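Local coordinates for protein acetyltransferase-like, GNAT family (Bacteroides thetaiotaomicron, PDB 3EY5) that probably transfers an acetyl group from acetyl-CoA to an amine, as an N-acetyltransferase of the GNAT family, at residues Q16-K19 and F20-L24; I54-D58 and D59-G63; G88-G91 and K92-L95. All blocks are in the same frame, centred on the assembly; numbering follows the deposited sequence.

From the N terminus, the chain runs through strand 6-9 into helix 15-28, whose first turns form contact 1. It then passes helix 37-46 and enters the hairpin of strands 50-57 and 60-69, where contact 2 closes the two-residue turn. Contact 3 follows strand 74-81 and begins helix 90-101. Each contact is local and they come in series, so none nests in or crosses another. In space, contact 2 lies between the other two: Phe20 and His17 of contact 1 pack on Ile54, while Asp57 and Ile62 meet Arg93 and Tyr90 of contact 3. Contacts 1 and 3 stay about 10 Å apart at their nearest atoms.

Contact 1. Residues Q16-K19 and F20-L24; sequences QHYK and FMEEL
The Tyr18 ring meets the next turn of its helix in two ways: Met21 lies over one face and Glu22 comes to its edge. This is an i, i+3 Met-aromatic contact, in the first helix of the GNAT fold, with SE of Met21 (deposited as selenomethionine) 4.8 Å from the centroid of the Tyr18 ring, above the face but at some distance. A bend at chi2 (-84°) turns the Met21 chain over the ring. At the edge, near the ring plane, OE2 of Glu22 lies 3.0 Å from CE2 of Tyr18, where a polarised aromatic C-H can face a carboxylate oxygen. Ring and carboxylate planes stand 86° apart. The Phe20 ring has the carbonyl O of His17 at its edge, and the His17 ring itself makes an edge-to-face contact with Phe56.

Residue types follow the two sides of this amphipathic helix. Tyr18 and Met21 are buried: Tyr18 packs on Leu40, Arg41 and Thr44 of helix 37-46, and Met21 reaches Phe64 and Thr66 of strand 60-69. Phe20, only partly exposed, sets its apolar ring against Ile54 and Pro61 of the hairpin. Gln16, Lys19 and Glu23 suit the solvent side with their polar ends. Lys19 NZ and Glu22 OE1 are 5.5 Å apart, not in contact, so any attraction is probably weak.

Beneath the side chains runs an unbroken ladder of i to i+4 hydrogen bonds. Phe20 N reaches Gln16 O at 3.1 Å, Met21 N reaches His17 O at 3.0 Å, and Glu22 N reaches Tyr18 O at 2.9 Å. These bonds fix the turn spacing that sets Met21 and Glu22 beside Tyr18. The bond from Glu23 N to Lys19 O is nearly straight, 2.8 Å long with an N-H...O angle of 170°.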
loop_
_atom_site.group_PDB
_atom_site.type_symbol
_atom_site.label_atom_id
_atom_site.label_comp_id
_atom_site.label_asym_id
_atom_site.label_seq_id
_atom_site.Cartn_x
_atom_site.Cartn_y
_atom_site.Cartn_z
ATOM N N GLN A 16 -15.373 11.961 9.287
ATOM C CA GLN A 16 -15.623 12.150 7.845
ATOM C C GLN A 16 -14.526 11.552 6.968
ATOM O O GLN A 16 -14.807 10.855 5.977
ATOM C CB GLN A 16 -15.840 13.621 7.475
ATOM C CG GLN A 16 -15.547 13.931 5.997
ATOM C CD GLN A 16 -16.217 15.193 5.500
ATOM O OE1 GLN A 16 -17.093 15.138 4.635
ATOM N NE2 GLN A 16 -15.799 16.343 6.030
ATOM N N HIS A 17 -13.280 11.825 7.336
ATOM C CA HIS A 17 -12.163 11.312 6.577
ATOM C C HIS A 17 -12.042 9.814 6.693
ATOM O O HIS A 17 -11.756 9.148 5.698
ATOM C CB HIS A 17 -10.876 11.987 6.984
ATOM C CG HIS A 17 -10.891 13.466 6.783
ATOM N ND1 HIS A 17 -11.653 14.076 5.806
ATOM C CD2 HIS A 17 -10.229 14.460 7.428
ATOM C CE1 HIS A 17 -11.457 15.382 5.861
ATOM N NE2 HIS A 17 -10.599 15.640 6.837
ATOM N N TYR A 18 -12.250 9.268 7.880
ATOM C CA TYR A 18 -12.088 7.823 8.028
ATOM C C TYR A 18 -13.122 7.027 7.233
ATOM O O TYR A 18 -12.785 5.998 6.612
ATOM C CB TYR A 18 -12.055 7.368 9.479
ATOM C CG TYR A 18 -11.687 5.895 9.609
ATOM C CD1 TYR A 18 -10.352 5.495 9.773
ATOM C CD2 TYR A 18 -12.674 4.899 9.551
ATOM C CE1 TYR A 18 -10.021 4.149 9.888
ATOM C CE2 TYR A 18 -12.356 3.564 9.670
ATOM C CZ TYR A 18 -11.040 3.190 9.842
ATOM O OH TYR A 18 -10.740 1.845 9.946
ATOM N N LYS A 19 -14.362 7.507 7.253
ATOM C CA LYS A 19 -15.449 6.904 6.497
ATOM C C LYS A 19 -15.177 7.009 4.995
ATOM O O LYS A 19 -15.454 6.073 4.253
ATOM C CB LYS A 19 -16.777 7.575 6.835
ATOM C CG LYS A 19 -17.986 6.668 6.644
ATOM C CD LYS A 19 -19.221 7.261 7.309
ATOM C CE LYS A 19 -20.385 6.255 7.363
ATOM N NZ LYS A 19 -20.388 5.412 8.610
ATOM N N PHE A 20 -14.637 8.146 4.560
ATOM C CA PHE A 20 -14.205 8.312 3.182
ATOM C C PHE A 20 -13.173 7.240 2.790
ATOM O O PHE A 20 -13.317 6.589 1.762
ATOM C CB PHE A 20 -13.610 9.717 2.952
ATOM C CG PHE A 20 -12.889 9.868 1.624
ATOM C CD1 PHE A 20 -13.603 10.117 0.451
ATOM C CD2 PHE A 20 -11.498 9.742 1.544
ATOM C CE1 PHE A 20 -12.939 10.257 -0.769
ATOM C CE2 PHE A 20 -10.830 9.885 0.324
ATOM C CZ PHE A 20 -11.554 10.142 -0.832
HETATM N N MSE A 21 -12.128 7.098 3.598
HETATM C CA MSE A 21 -11.083 6.088 3.378
HETATM C C MSE A 21 -11.717 4.682 3.290
HETATM O O MSE A 21 -11.474 3.920 2.334
HETATM C CB MSE A 21 -10.036 6.165 4.508
HETATM C CG MSE A 21 -8.962 5.075 4.549
HETATM SE SE MSE A 21 -9.527 3.445 5.467
HETATM C CE MSE A 21 -7.978 2.336 5.015
ATOM N N GLU A 22 -12.547 4.374 4.272
ATOM C CA GLU A 22 -13.220 3.087 4.390
ATOM C C GLU A 22 -14.165 2.735 3.209
ATOM O O GLU A 22 -14.137 1.605 2.724
ATOM C CB GLU A 22 -14.007 3.069 5.697
ATOM C CG GLU A 22 -14.299 1.674 6.220
ATOM C CD GLU A 22 -15.039 1.718 7.538
ATOM O OE1 GLU A 22 -16.295 1.840 7.529
ATOM O OE2 GLU A 22 -14.354 1.651 8.588
ATOM N N GLU A 23 -15.001 3.684 2.777
ATOM C CA GLU A 23 -15.843 3.486 1.600
ATOM C C GLU A 23 -14.991 3.218 0.344
ATOM O O GLU A 23 -15.249 2.283 -0.415
ATOM C CB GLU A 23 -16.798 4.683 1.387
ATOM C CG GLU A 23 -17.756 4.514 0.174
ATOM C CD GLU A 23 -19.184 5.069 0.381
ATOM O OE1 GLU A 23 -19.388 5.981 1.228
ATOM O OE2 GLU A 23 -20.114 4.588 -0.321
ATOM N N LEU A 24 -13.966 4.042 0.147
ATOM C CA LEU A 24 -13.102 3.935 -1.002
ATOM C C LEU A 24 -12.313 2.607 -1.022
ATOM O O LEU A 24 -12.187 1.952 -2.073
ATOM C CB LEU A 24 -12.177 5.146 -1.014
ATOM C CG LEU A 24 -11.168 5.253 -2.129
ATOM C CD1 LEU A 24 -11.863 5.045 -3.508
ATOM C CD2 LEU A 24 -10.462 6.625 -2.036
#

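Contact 2. Residues I54-D58 and D59-G63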
loop_
_atom_site.group_PDB
_atom_site.type_symbol
_atom_site.label_atom_id
_atom_site.label_comp_id
_atom_site.label_asym_id
_atom_site.label_seq_id
_atom_site.Cartn_x
_atom_site.Cartn_y
_atom_site.Cartn_z
ATOM N N ILE A 54 -5.088 10.134 4.552
ATOM C CA ILE A 54 -5.940 10.632 3.475
ATOM C C ILE A 54 -5.054 11.488 2.570
ATOM O O ILE A 54 -4.085 12.146 3.018
ATOM C CB ILE A 54 -7.235 11.351 3.999
ATOM C CG1 ILE A 54 -8.050 11.908 2.841
ATOM C CG2 ILE A 54 -6.884 12.481 4.945
ATOM C CD1 ILE A 54 -9.460 12.326 3.229
ATOM N N ILE A 55 -5.338 11.423 1.288
ATOM C CA ILE A 55 -4.570 12.163 0.327
ATOM C C ILE A 55 -5.442 13.345 -0.121
ATOM O O ILE A 55 -6.598 13.156 -0.512
ATOM C CB ILE A 55 -4.177 11.283 -0.871
ATOM C CG1 ILE A 55 -3.340 10.060 -0.414
ATOM C CG2 ILE A 55 -3.412 12.087 -1.866
ATOM C CD1 ILE A 55 -3.260 9.042 -1.466
ATOM N N PHE A 56 -4.894 14.551 -0.037
ATOM C CA PHE A 56 -5.605 15.735 -0.474
ATOM C C PHE A 56 -5.038 16.338 -1.729
ATOM O O PHE A 56 -3.839 16.282 -1.965
ATOM C CB PHE A 56 -5.562 16.798 0.611
ATOM C CG PHE A 56 -6.401 16.482 1.799
ATOM C CD1 PHE A 56 -5.879 15.753 2.859
ATOM C CD2 PHE A 56 -7.710 16.934 1.872
ATOM C CE1 PHE A 56 -6.670 15.469 3.971
ATOM C CE2 PHE A 56 -8.498 16.657 2.983
ATOM C CZ PHE A 56 -7.975 15.921 4.031
ATOM N N ASP A 57 -5.906 16.920 -2.543
ATOM C CA ASP A 57 -5.475 17.877 -3.571
ATOM C C ASP A 57 -6.065 19.205 -3.114
ATOM O O ASP A 57 -7.224 19.511 -3.339
ATOM C CB ASP A 57 -5.929 17.432 -4.958
ATOM C CG ASP A 57 -5.545 18.410 -6.058
ATOM O OD1 ASP A 57 -4.347 18.727 -6.215
ATOM O OD2 ASP A 57 -6.462 18.858 -6.788
ATOM N N ASP A 58 -5.224 19.958 -2.415
ATOM C CA ASP A 58 -5.609 21.090 -1.565
ATOM C C ASP A 58 -6.434 20.619 -0.399
ATOM O O ASP A 58 -5.943 19.916 0.466
ATOM C CB ASP A 58 -6.344 22.171 -2.353
ATOM C CG ASP A 58 -5.475 22.792 -3.395
ATOM O OD1 ASP A 58 -6.015 23.561 -4.222
ATOM O OD2 ASP A 58 -4.246 22.506 -3.384
ATOM N N ASP A 59 -7.690 21.009 -0.379
ATOM C CA ASP A 59 -8.594 20.551 0.648
ATOM C C ASP A 59 -9.592 19.539 0.066
ATOM O O ASP A 59 -10.591 19.198 0.711
ATOM C CB ASP A 59 -9.307 21.750 1.259
ATOM C CG ASP A 59 -10.149 22.496 0.252
ATOM O OD1 ASP A 59 -9.759 23.622 -0.149
ATOM O OD2 ASP A 59 -11.209 21.951 -0.139
ATOM N N LEU A 60 -9.318 19.069 -1.154
ATOM C CA LEU A 60 -10.132 18.006 -1.765
ATOM C C LEU A 60 -9.539 16.624 -1.427
ATOM O O LEU A 60 -8.427 16.302 -1.840
ATOM C CB LEU A 60 -10.231 18.182 -3.290
ATOM C CG LEU A 60 -11.447 17.663 -4.075
ATOM C CD1 LEU A 60 -11.034 17.200 -5.463
ATOM C CD2 LEU A 60 -12.206 16.546 -3.386
ATOM N N PRO A 61 -10.285 15.801 -0.677
ATOM C CA PRO A 61 -9.806 14.434 -0.436
ATOM C C PRO A 61 -9.965 13.637 -1.739
ATOM O O PRO A 61 -11.064 13.606 -2.289
ATOM C CB PRO A 61 -10.759 13.910 0.650
ATOM C CG PRO A 61 -11.642 15.088 1.043
ATOM C CD PRO A 61 -11.609 16.047 -0.080
ATOM N N ILE A 62 -8.876 13.055 -2.244
ATOM C CA ILE A 62 -8.870 12.374 -3.543
ATOM C C ILE A 62 -8.432 10.914 -3.408
ATOM O O ILE A 62 -8.490 10.155 -4.379
ATOM C CB ILE A 62 -7.918 13.068 -4.580
ATOM C CG1 ILE A 62 -6.441 12.769 -4.271
ATOM C CG2 ILE A 62 -8.241 14.618 -4.729
ATOM C CD1 ILE A 62 -5.477 13.804 -4.821
ATOM N N GLY A 63 -7.983 10.530 -2.213
ATOM C CA GLY A 63 -7.408 9.206 -1.998
ATOM C C GLY A 63 -7.004 8.895 -0.574
ATOM O O GLY A 63 -7.257 9.676 0.362
#
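Asp57 and Leu60 exchange two backbone hydrogen bonds across a type II' turn, Asp57 N to Leu60 O at 2.7 Å and Leu60 N to Asp57 O at 3.1 Å, closing a beta hairpin with Asp58 and Asp59 at its tip. Asp58 takes the positive phi (65°) that such a turn demands, and both tip aspartates suit solvent. Further along, Ile62 N donates to Ile55 O at 2.9 Å, nearly on the line of the carbonyl, while Gly63 N adds a weak bond to the same oxygen. Ile62 and Gly63 thus both face Ile55, a classic beta bulge. Glycine suits the bulge, since a side chain would crowd CD1 of Ile55. Beyond it, Ile55 N reaches Gly63 O at 2.8 Å.

On one face Ile54, Phe56 and Pro61 gather. Ile54 and Pro61 run in the same direction, CD1 of Ile54 pressing on CB of Pro61 at 3.3 Å, closer than a normal carbon-carbon contact. The Phe56 ring is slanted against the proline, its CE2 4.0 Å from CG of Pro61. On the other face, CG2 of Ile62 touches CB of Asp57 at 3.6 Å, and the Ile55 and Ile62 side chains meet roughly at right angles.

Strand 6-9 flanks strand 50-57 in the sheet. Helix 15-28 packs over the Ile54 and Pro61 face, whereas helix 90-101 covers that of Ile55 and Ile62 and supplies Arg93, the salt-bridge partner of Asp57.

Contact 3. Residues G88-G91 and K92-L95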
loop_
_atom_site.group_PDB
_atom_site.type_symbol
_atom_site.label_atom_id
_atom_site.label_comp_id
_atom_site.label_asym_id
_atom_site.label_seq_id
_atom_site.Cartn_x
_atom_site.Cartn_y
_atom_site.Cartn_z
ATOM N N GLY A 88 -7.221 11.446 -14.824
ATOM C CA GLY A 88 -7.001 12.856 -14.470
ATOM C C GLY A 88 -5.571 13.239 -14.062
ATOM O O GLY A 88 -5.288 14.418 -13.844
ATOM N N GLY A 89 -4.673 12.251 -13.973
ATOM C CA GLY A 89 -3.241 12.481 -13.693
ATOM C C GLY A 89 -2.875 12.307 -12.224
ATOM O O GLY A 89 -1.718 12.480 -11.841
ATOM N N TYR A 90 -3.863 11.962 -11.407
ATOM C CA TYR A 90 -3.673 11.916 -9.967
ATOM C C TYR A 90 -2.750 10.776 -9.496
ATOM O O TYR A 90 -2.039 10.941 -8.499
ATOM C CB TYR A 90 -5.014 11.860 -9.240
ATOM C CG TYR A 90 -5.781 13.158 -9.282
ATOM C CD1 TYR A 90 -5.638 14.113 -8.273
ATOM C CD2 TYR A 90 -6.658 13.429 -10.339
ATOM C CE1 TYR A 90 -6.350 15.318 -8.321
ATOM C CE2 TYR A 90 -7.363 14.607 -10.400
ATOM C CZ TYR A 90 -7.217 15.552 -9.394
ATOM O OH TYR A 90 -7.936 16.726 -9.490
ATOM N N GLY A 91 -2.774 9.641 -10.209
ATOM C CA GLY A 91 -1.909 8.499 -9.901
ATOM C C GLY A 91 -0.453 8.913 -9.898
ATOM O O GLY A 91 0.272 8.722 -8.922
ATOM N N LYS A 92 -0.042 9.506 -11.006
ATOM C CA LYS A 92 1.304 10.022 -11.171
ATOM C C LYS A 92 1.628 11.141 -10.169
ATOM O O LYS A 92 2.647 11.083 -9.478
ATOM C CB LYS A 92 1.480 10.481 -12.622
ATOM C CG LYS A 92 2.286 11.726 -12.804
ATOM C CD LYS A 92 1.737 12.590 -13.931
ATOM C CE LYS A 92 2.218 12.132 -15.309
ATOM N NZ LYS A 92 1.593 12.864 -16.486
ATOM N N ARG A 93 0.770 12.156 -10.100
ATOM C CA ARG A 93 0.941 13.252 -9.138
ATOM C C ARG A 93 1.080 12.705 -7.702
ATOM O O ARG A 93 1.950 13.133 -6.958
ATOM C CB ARG A 93 -0.252 14.217 -9.200
ATOM C CG ARG A 93 -0.243 15.222 -10.350
ATOM C CD ARG A 93 -1.329 16.283 -10.125
ATOM N NE ARG A 93 -0.894 17.365 -9.230
ATOM C CZ ARG A 93 -1.706 18.074 -8.443
ATOM N NH1 ARG A 93 -3.007 17.804 -8.420
ATOM N NH2 ARG A 93 -1.221 19.051 -7.672
ATOM N N THR A 94 0.247 11.737 -7.335
ATOM C CA THR A 94 0.315 11.156 -5.984
ATOM C C THR A 94 1.598 10.358 -5.704
ATOM O O THR A 94 2.174 10.439 -4.607
ATOM C CB THR A 94 -0.913 10.264 -5.673
ATOM O OG1 THR A 94 -2.090 11.075 -5.668
ATOM C CG2 THR A 94 -0.774 9.624 -4.303
ATOM N N LEU A 95 2.018 9.565 -6.684
ATOM C CA LEU A 95 3.200 8.729 -6.524
ATOM C C LEU A 95 4.409 9.628 -6.376
ATOM O O LEU A 95 5.231 9.433 -5.493
ATOM C CB LEU A 95 3.398 7.861 -7.754
ATOM C CG LEU A 95 3.497 6.403 -7.446
ATOM C CD1 LEU A 95 2.076 6.017 -7.036
ATOM C CD2 LEU A 95 3.912 5.675 -8.717
#
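Tyr90 O takes two hydrogen bonds from Thr94, one from the hydroxyl OG1 at 2.8 Å and one from the amide N at 2.7 Å, which arrive from opposite faces of the carbonyl plane. Threonine suits this place because its OG1, beside its own backbone N (chi1 -64°), can fold back onto the preceding turn and satisfy a buried hydroxyl within the helix. Before and after this bifurcated acceptor along the helix come single bonds: Arg93 N to Gly89 O at 3.1 Å and almost straight, and Leu95 N to Gly91 O at 3.0 Å.

The Tyr90 and Arg93 side chains run alongside each other, CE1 of the ring 4.2 Å from NH1 of the guanidinium, with their planes 57° apart. The salt bridge to Asp57 draws NH1 toward the hairpin.

Gly89 is the N-cap residue, and its phi of 97° lets the chain swing into the helix, a conformation for which glycine is the natural choice. Gly89 and Gly91 belong to the glycine-rich motif R-x-x-G-x-G of GNAT enzymes, which in relatives holds the pyrophosphate of acetyl-CoA. A sulfate about 3 Å from the Lys92 side chain, likely a crystallisation additive, is consistent with an anion site here.

Helix 90-101 forms the crossover of a beta-alpha-beta unit between parallel strands 74-81 and 106-110. Its Thr94 and Leu95 rest on Phe79 of the first strand, and Leu95 also meets Phe124 and Tyr125 of helix 116-127.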